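Local coordinates for protein thiamine pyrophosphokinase (Saccharomyces cerevisiae, PDB 1IG0) that transfers a pyrophosphate group from ATP to thiamine, making thiamine diphosphate and AMP as a homodimer, at residues N92-I95 and G96-S100. Sequence-based numbering, arbitrary orientation.
Sequences NYII and GDLDS
With CD1 of L98 extended (chi2 -176°), the other branch, CD2, is the one turned towards I94, where CG1 at a chi1 of -68° puts the CG2 methyl opposite the backbone N, facing the leucine. The two methyls, I94 CG2 and L98 CD2, meet at 4.3 Å, a loose apolar touch four residues apart. L98 CD2 also comes within 4.3 Å of the carbonyl carbon C of I95, at the end of the strand. I95 takes the other course: its CB leaves the backbone away from the loop, while CG1 swings beside the carbonyl carbon, 3.1 Å from N of G96, and the side chain packs on I117 and Q119. G96 continues the strand at backbone angles where a CB would collide with O of I95, a position suited to glycine. I94 to G96 form the C-terminal end of parallel strand 93-96 in the alpha/beta catalytic domain, flanked by strands 64-68 and 115-118; D97 to S100 begin the loop to helix 103-111. D97, the next residue after G96, touches Q122, which lines a thiamine pocket, and closes an Asx turn: its OD2 accepts the backbone N of D99 at 2.6 Å, nearly straight at 170° and almost in line with the carboxylate C-O bond. That same OD2 lies close to the like-charged OD2 of D69; D69 also receives L98 against its side and a weak hydrogen bond with S100 OG.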
loop_
_atom_site.group_PDB
_atom_site.type_symbol
_atom_site.label_atom_id
_atom_site.label_comp_id
_atom_site.label_asym_id
_atom_site.label_seq_id
_atom_site.Cartn_x
_atom_site.Cartn_y
_atom_site.Cartn_z
ATOM N N ASN B 92 3.617 10.336 25.180
ATOM C CA ASN B 92 2.774 10.275 26.365
ATOM C C ASN B 92 2.506 8.823 26.739
ATOM O O ASN B 92 2.506 8.471 27.917
ATOM C CB ASN B 92 1.448 11.006 26.139
ATOM C CG ASN B 92 1.633 12.489 25.889
ATOM O OD1 ASN B 92 1.747 12.928 24.745
ATOM N ND2 ASN B 92 1.676 13.270 26.963
ATOM N N TYR B 93 2.280 7.985 25.731
ATOM C CA TYR B 93 2.020 6.566 25.959
ATOM C C TYR B 93 2.791 5.660 25.006
ATOM O O TYR B 93 3.175 6.060 23.906
ATOM C CB TYR B 93 0.540 6.220 25.761
ATOM C CG TYR B 93 -0.459 6.922 26.645
ATOM C CD1 TYR B 93 -1.096 8.088 26.223
ATOM C CD2 TYR B 93 -0.824 6.379 27.877
ATOM C CE1 TYR B 93 -2.079 8.693 27.001
ATOM C CE2 TYR B 93 -1.804 6.976 28.665
ATOM C CZ TYR B 93 -2.431 8.130 28.219
ATOM O OH TYR B 93 -3.420 8.710 28.978
ATOM N N ILE B 94 2.996 4.427 25.455
ATOM C CA ILE B 94 3.628 3.373 24.674
ATOM C C ILE B 94 2.724 2.190 24.998
ATOM O O ILE B 94 2.564 1.832 26.168
ATOM C CB ILE B 94 5.058 3.046 25.139
ATOM C CG1 ILE B 94 5.994 4.216 24.838
ATOM C CG2 ILE B 94 5.550 1.791 24.430
ATOM C CD1 ILE B 94 7.445 3.950 25.228
ATOM N N ILE B 95 2.112 1.600 23.979
ATOM C CA ILE B 95 1.212 0.481 24.214
ATOM C C ILE B 95 1.390 -0.642 23.197
ATOM O O ILE B 95 1.668 -0.397 22.023
ATOM C CB ILE B 95 -0.257 0.971 24.214
ATOM C CG1 ILE B 95 -1.189 -0.153 24.661
ATOM C CG2 ILE B 95 -0.632 1.486 22.834
ATOM C CD1 ILE B 95 -2.612 0.307 24.926
ATOM N N GLY B 96 1.235 -1.874 23.672
ATOM C CA GLY B 96 1.385 -3.046 22.826
ATOM C C GLY B 96 1.820 -4.215 23.692
ATOM O O GLY B 96 1.831 -4.092 24.917
ATOM N N ASP B 97 2.177 -5.345 23.084
ATOM C CA ASP B 97 2.607 -6.498 23.873
ATOM C C ASP B 97 4.003 -6.254 24.442
ATOM O O ASP B 97 4.424 -6.915 25.391
ATOM C CB ASP B 97 2.562 -7.787 23.035
ATOM C CG ASP B 97 3.580 -7.805 21.917
ATOM O OD1 ASP B 97 3.196 -8.153 20.781
ATOM O OD2 ASP B 97 4.762 -7.493 22.172
ATOM N N LEU B 98 4.713 -5.299 23.845
ATOM C CA LEU B 98 6.044 -4.889 24.291
ATOM C C LEU B 98 7.221 -5.846 24.104
ATOM O O LEU B 98 8.318 -5.562 24.584
ATOM C CB LEU B 98 5.983 -4.479 25.766
ATOM C CG LEU B 98 4.823 -3.570 26.180
ATOM C CD1 LEU B 98 4.984 -3.185 27.643
ATOM C CD2 LEU B 98 4.785 -2.330 25.299
ATOM N N ASP B 99 7.022 -6.967 23.420
ATOM C CA ASP B 99 8.126 -7.902 23.226
ATOM C C ASP B 99 9.211 -7.356 22.299
ATOM O O ASP B 99 10.399 -7.602 22.513
ATOM C CB ASP B 99 7.618 -9.244 22.688
ATOM C CG ASP B 99 6.857 -10.039 23.731
ATOM O OD1 ASP B 99 7.321 -10.098 24.890
ATOM O OD2 ASP B 99 5.803 -10.616 23.391
ATOM N N SER B 100 8.802 -6.611 21.276
ATOM C CA SER B 100 9.748 -6.039 20.321
ATOM C C SER B 100 10.462 -4.825 20.906
ATOM O O SER B 100 11.413 -4.310 20.317
ATOM C CB SER B 100 9.022 -5.622 19.041
ATOM O OG SER B 100 8.162 -4.525 19.283
#